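Long-range contacts in UDP-glucose:anthocyanidin 3-O-glucosyltransferase (Clitoria ternatea, PDB 4REL), which belongs to the plant UDP-dependent glycosyltransferases, enzymes built on the two-domain GT-B fold: residues A[141-146]-A[220-225]; A[207-212]-A[228-233]. All coordinates share one frame; numbering follows the deposited sequence. Where two conformers were deposited one is given.

Contact 1 of 2, residues A[141-146]-A[220-225]; sequences SLSLYF and PLFVKY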
loop_
_atom_site.group_PDB
_atom_site.type_symbol
_atom_site.label_atom_id
_atom_site.label_comp_id
_atom_site.label_asym_id
_atom_site.label_seq_id
_atom_site.Cartn_x
_atom_site.Cartn_y
_atom_site.Cartn_z
ATOM N N SER A 141 4.977 8.811 4.587
ATOM C CA SER A 141 6.023 8.170 5.375
ATOM C C SER A 141 7.410 8.393 4.774
ATOM O O SER A 141 8.406 8.170 5.440
ATOM C CB SER A 141 5.733 6.679 5.585
ATOM O OG SER A 141 5.904 5.967 4.384
ATOM N N LEU A 142 7.478 8.856 3.523
ATOM C CA LEU A 142 8.775 9.180 2.906
ATOM C C LEU A 142 9.615 10.114 3.774
ATOM O O LEU A 142 10.841 9.980 3.845
ATOM C CB LEU A 142 8.581 9.832 1.530
ATOM C CG LEU A 142 8.339 8.889 0.359
ATOM C CD1 LEU A 142 7.911 9.697 -0.853
ATOM C CD2 LEU A 142 9.614 8.110 0.082
ATOM N N SER A 143 8.952 11.054 4.439
ATOM C CA SER A 143 9.654 12.059 5.231
ATOM C C SER A 143 10.414 11.477 6.408
ATOM O O SER A 143 11.469 11.986 6.787
ATOM C CB SER A 143 8.683 13.136 5.707
ATOM O OG SER A 143 8.399 14.015 4.645
ATOM N N LEU A 144 9.876 10.403 6.977
ATOM C CA LEU A 144 10.473 9.776 8.151
ATOM C C LEU A 144 11.933 9.395 7.934
ATOM O O LEU A 144 12.771 9.579 8.819
ATOM C CB LEU A 144 9.685 8.523 8.540
ATOM C CG LEU A 144 8.187 8.699 8.756
ATOM C CD1 LEU A 144 7.539 7.344 9.010
ATOM C CD2 LEU A 144 7.948 9.634 9.922
ATOM N N TYR A 145 12.236 8.875 6.746
ATOM C CA TYR A 145 13.547 8.294 6.480
ATOM C C TYR A 145 14.662 9.324 6.332
ATOM O O TYR A 145 15.842 8.978 6.343
ATOM C CB TYR A 145 13.446 7.325 5.289
ATOM C CG TYR A 145 12.467 6.230 5.638
ATOM C CD1 TYR A 145 12.821 5.237 6.535
ATOM C CD2 TYR A 145 11.165 6.247 5.151
ATOM C CE1 TYR A 145 11.926 4.256 6.911
ATOM C CE2 TYR A 145 10.258 5.260 5.517
ATOM C CZ TYR A 145 10.651 4.269 6.395
ATOM O OH TYR A 145 9.768 3.285 6.778
ATOM N N PHE A 146 14.283 10.594 6.239
ATOM C CA PHE A 146 15.252 11.684 6.228
ATOM C C PHE A 146 15.436 12.331 7.592
ATOM O O PHE A 146 16.171 13.318 7.727
ATOM C CB PHE A 146 14.835 12.729 5.200
ATOM C CG PHE A 146 14.915 12.231 3.792
ATOM C CD1 PHE A 146 16.047 12.471 3.029
ATOM C CD2 PHE A 146 13.873 11.501 3.237
ATOM C CE1 PHE A 146 16.139 12.004 1.728
ATOM C CE2 PHE A 146 13.961 11.025 1.938
ATOM C CZ PHE A 146 15.092 11.281 1.186
ATOM N N PRO A 220 0.934 20.118 0.825
ATOM C CA PRO A 220 1.831 20.794 -0.121
ATOM C C PRO A 220 3.241 21.030 0.439
ATOM O O PRO A 220 4.212 20.943 -0.317
ATOM C CB PRO A 220 1.120 22.125 -0.386
ATOM C CG PRO A 220 -0.323 21.831 -0.142
ATOM C CD PRO A 220 -0.361 20.810 0.962
ATOM N N LEU A 221 3.358 21.318 1.735
ATOM C CA LEU A 221 4.681 21.486 2.349
ATOM C C LEU A 221 5.477 20.189 2.400
ATOM O O LEU A 221 6.697 20.199 2.239
ATOM C CB LEU A 221 4.570 22.072 3.759
ATOM C CG LEU A 221 4.806 23.573 3.868
ATOM C CD1 LEU A 221 3.799 24.342 3.028
ATOM C CD2 LEU A 221 4.753 24.011 5.326
ATOM N N PHE A 222 4.795 19.073 2.652
ATOM C CA PHE A 222 5.454 17.779 2.574
ATOM C C PHE A 222 5.979 17.553 1.158
ATOM O O PHE A 222 7.102 17.070 0.975
ATOM C CB PHE A 222 4.513 16.636 2.993
ATOM C CG PHE A 222 4.908 15.304 2.433
ATOM C CD1 PHE A 222 5.914 14.555 3.023
ATOM C CD2 PHE A 222 4.276 14.797 1.300
ATOM C CE1 PHE A 222 6.289 13.314 2.480
ATOM C CE2 PHE A 222 4.644 13.575 0.766
ATOM C CZ PHE A 222 5.652 12.836 1.356
ATOM N N VAL A 223 5.172 17.898 0.156
ATOM C CA VAL A 223 5.570 17.670 -1.223
ATOM C C VAL A 223 6.792 18.518 -1.530
ATOM O O VAL A 223 7.759 18.019 -2.103
ATOM C CB VAL A 223 4.430 17.975 -2.212
ATOM C CG1 VAL A 223 4.918 17.853 -3.651
ATOM C CG2 VAL A 223 3.245 17.037 -1.961
ATOM N N LYS A 224 6.762 19.787 -1.116
ATOM C CA LYS A 224 7.914 20.670 -1.312
ATOM C C LYS A 224 9.147 20.151 -0.591
ATOM O O LYS A 224 10.239 20.160 -1.144
ATOM C CB LYS A 224 7.613 22.102 -0.859
ATOM C CG LYS A 224 6.723 22.862 -1.814
ATOM C CD LYS A 224 6.647 24.330 -1.420
ATOM C CE LYS A 224 5.872 25.130 -2.456
ATOM N NZ LYS A 224 5.883 26.587 -2.150
ATOM N N TYR A 225 8.968 19.692 0.643
ATOM C CA TYR A 225 10.079 19.111 1.387
ATOM C C TYR A 225 10.710 17.933 0.636
ATOM O O TYR A 225 11.934 17.851 0.510
ATOM C CB TYR A 225 9.628 18.685 2.791
ATOM C CG TYR A 225 10.709 18.020 3.616
ATOM C CD1 TYR A 225 11.691 18.774 4.244
ATOM C CD2 TYR A 225 10.736 16.639 3.779
ATOM C CE1 TYR A 225 12.674 18.169 5.012
ATOM C CE2 TYR A 225 11.717 16.024 4.544
ATOM C CZ TYR A 225 12.680 16.796 5.153
ATOM O OH TYR A 225 13.651 16.203 5.914
#
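Phe222 turns the edge of its ring to the turn 141-146, with Leu142 CB 4.2 Å from Phe222 CZ and lying near the plane of the ring. Ser143 CB is 4.0 Å from Phe222 CE1. Ser143 OG also points at the rim of this ring, but the serine was deposited in two conformers, so its very close approach to the ring is doubtful. With CG anti to the backbone N (chi1 157°), the phenyl group projects from the helix straight across to the turn. Three residues on, Tyr225 also has CG anti to its backbone N and extends alongside Phe222 to the other end of the turn, where its OH lies 3.7 Å from Phe146 CB. The strongest polar partner of that hydroxyl is Asn147 ND2, which also bonds to Ser143 O, so one amide nitrogen ties the tyrosine to the backbone of the turn.

The fold here is the parallel, Rossmann-like sheet of the N-terminal half of a GT-B enzyme. Segment 141-146 follows strand 131-135 and leads towards helix 148-157, whereas 220-225 begins the helix that connects strands 208-211 and 233-235. Bonds such as Phe146 N to Ser143 O, 3.2 Å, span three residues and keep the turn compact. The Phe146 ring turns its edge to Leu142 O, which lies in the ring plane, 3.4 Å from Phe146 CD2. Met226 of the same helix as Phe222 packs against Leu142, Ser143 and Phe146. On the ligand-pocket flank of the turn, Tyr145 touches the bound 3,5,7-trihydroxy-2-(4-hydroxyphenyl)-4H-chromen-4-one (KMP), and Ser141 OG bonds to Val138 O and to Asp367 OD2 of the pocket.

Contact 2 of 2, residues A[207-212]-A[228-233]; sequences KAVVVN and SKLQSL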
loop_
_atom_site.group_PDB
_atom_site.type_symbol
_atom_site.label_atom_id
_atom_site.label_comp_id
_atom_site.label_asym_id
_atom_site.label_seq_id
_atom_site.Cartn_x
_atom_site.Cartn_y
_atom_site.Cartn_z
ATOM N N LYS A 207 17.260 8.617 -9.956
ATOM C CA LYS A 207 16.981 9.577 -11.023
ATOM C C LYS A 207 15.605 10.210 -10.817
ATOM O O LYS A 207 15.409 11.411 -11.067
ATOM C CB LYS A 207 17.057 8.861 -12.375
ATOM C CG LYS A 207 16.663 9.713 -13.574
ATOM C CD LYS A 207 17.654 10.829 -13.842
ATOM C CE LYS A 207 17.376 11.461 -15.211
ATOM N NZ LYS A 207 18.410 12.468 -15.598
ATOM N N ALA A 208 14.659 9.399 -10.352
ATOM C CA ALA A 208 13.338 9.878 -9.962
ATOM C C ALA A 208 12.737 8.942 -8.920
ATOM O O ALA A 208 13.063 7.748 -8.877
ATOM C CB ALA A 208 12.418 9.981 -11.183
ATOM N N VAL A 209 11.878 9.487 -8.066
ATOM C CA VAL A 209 11.095 8.670 -7.157
ATOM C C VAL A 209 9.647 8.791 -7.615
ATOM O O VAL A 209 9.126 9.905 -7.764
ATOM C CB VAL A 209 11.236 9.132 -5.683
ATOM C CG1 VAL A 209 10.276 8.357 -4.792
ATOM C CG2 VAL A 209 12.669 8.943 -5.197
ATOM N N VAL A 210 9.015 7.649 -7.873
ATOM C CA VAL A 210 7.639 7.620 -8.368
ATOM C C VAL A 210 6.701 7.211 -7.231
ATOM O O VAL A 210 6.817 6.104 -6.687
ATOM C CB VAL A 210 7.500 6.633 -9.541
ATOM C CG1 VAL A 210 6.031 6.510 -9.974
ATOM C CG2 VAL A 210 8.339 7.104 -10.720
ATOM N N VAL A 211 5.785 8.110 -6.864
ATOM C CA VAL A 211 4.878 7.858 -5.751
ATOM C C VAL A 211 3.532 7.387 -6.288
ATOM O O VAL A 211 2.956 8.017 -7.171
ATOM C CB VAL A 211 4.671 9.114 -4.871
ATOM C CG1 VAL A 211 3.671 8.811 -3.759
ATOM C CG2 VAL A 211 5.991 9.583 -4.272
ATOM N N ASN A 212 3.036 6.285 -5.732
ATOM C CA ASN A 212 1.801 5.648 -6.181
ATOM C C ASN A 212 0.606 6.286 -5.474
ATOM O O ASN A 212 -0.113 5.624 -4.730
ATOM C CB ASN A 212 1.857 4.157 -5.822
ATOM C CG ASN A 212 0.852 3.326 -6.592
ATOM O OD1 ASN A 212 0.679 3.504 -7.804
ATOM N ND2 ASN A 212 0.174 2.409 -5.891
ATOM N N SER A 228 12.812 18.857 -2.297
ATOM C CA SER A 228 14.102 19.415 -1.907
ATOM C C SER A 228 15.122 18.323 -1.574
ATOM O O SER A 228 16.322 18.583 -1.500
ATOM C CB SER A 228 13.949 20.358 -0.714
ATOM O OG SER A 228 13.869 19.632 0.493
ATOM N N LYS A 229 14.646 17.099 -1.382
ATOM C CA LYS A 229 15.525 15.989 -1.014
ATOM C C LYS A 229 15.873 15.079 -2.180
ATOM O O LYS A 229 16.839 14.320 -2.105
ATOM C CB LYS A 229 14.875 15.138 0.080
ATOM C CG LYS A 229 14.671 15.882 1.401
ATOM C CD LYS A 229 16.009 16.219 2.063
ATOM C CE LYS A 229 15.804 16.902 3.408
ATOM N NZ LYS A 229 17.075 16.996 4.197
ATOM N N LEU A 230 15.074 15.136 -3.239
ATOM C CA LEU A 230 15.168 14.156 -4.324
ATOM C C LEU A 230 15.535 14.798 -5.652
ATOM O O LEU A 230 15.322 15.994 -5.849
ATOM C CB LEU A 230 13.841 13.394 -4.458
ATOM C CG LEU A 230 13.330 12.695 -3.190
ATOM C CD1 LEU A 230 11.879 12.243 -3.374
ATOM C CD2 LEU A 230 14.221 11.517 -2.781
ATOM N N GLN A 231 16.071 13.999 -6.575
ATOM C CA GLN A 231 16.382 14.511 -7.904
ATOM C C GLN A 231 15.113 14.869 -8.654
ATOM O O GLN A 231 15.065 15.859 -9.380
ATOM C CB GLN A 231 17.202 13.492 -8.705
ATOM C CG GLN A 231 18.537 13.173 -8.068
ATOM C CD GLN A 231 19.403 12.279 -8.928
ATOM O OE1 GLN A 231 19.377 12.358 -10.162
ATOM N NE2 GLN A 231 20.190 11.426 -8.281
ATOM N N SER A 232 14.078 14.062 -8.457
ATOM C CA SER A 232 12.791 14.272 -9.112
ATOM C C SER A 232 11.721 13.506 -8.354
ATOM O O SER A 232 11.926 12.343 -8.000
ATOM C CB SER A 232 12.850 13.792 -10.565
ATOM O OG SER A 232 11.604 13.974 -11.213
ATOM N N LEU A 233 10.596 14.162 -8.073
ATOM C CA LEU A 233 9.479 13.508 -7.409
ATOM C C LEU A 233 8.306 13.491 -8.359
ATOM O O LEU A 233 7.828 14.552 -8.766
ATOM C CB LEU A 233 9.081 14.269 -6.140
ATOM C CG LEU A 233 7.889 13.730 -5.341
ATOM C CD1 LEU A 233 8.201 12.372 -4.694
ATOM C CD2 LEU A 233 7.493 14.746 -4.270
#
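This is the parallel strand pairing at the edge of the seven-stranded sheet, where strand 208-211 meets the start of the outermost strand, 233-235. Val209 N donates to Ser232 O over 2.9 Å in a nearly straight bond. The same oxygen receives a CA-H contact from Ala208 CA at 3.5 Å. Val209 is thus in register with Leu233, and a further backbone bond joins it to Leu234.

Apolar branches cover the face of the sheet that carries Val209 and Leu233. Leu230 crosses Val209 at about a right angle, its CD1 3.9 Å from Val209 CG2. Leu233, with CG anti to its N (chi1 178°), swings its CD1 to 3.6 Å from Val211 CG2. At the more exposed end, Gln231 CB packs on Lys207 O at 3.6 Å, while Gln231 NE2 bonds to Pro204 O.

The pairing closes a beta-alpha-beta unit: helix 220-229 lies over Leu233 through Val223 and Met226, and strand 131-135 bonds to strand 208-211 on the side away from 233-235.

In the fold
The two contacts follow one another along helix 220-229 and its exit: contact 1 uses the first turns of the helix, contact 2 the residues that follow it into strand 233-235. Their centres lie 11 Å apart, and the two join through packing. Leu142 CD1 of contact 1 meets Val211 CG2 of contact 2 at 3.9 Å, and Phe146 CE1 meets Lys229 CB at 3.8 Å, so the turn 141-146 rests on both the helix and the sheet. Contact 1 is the nearer to the ligand pocket: the Leu142 side chain is about 9 Å from the bound KMP. From the Val211 side chain in contact 2 the distance to KMP is about 12 Å.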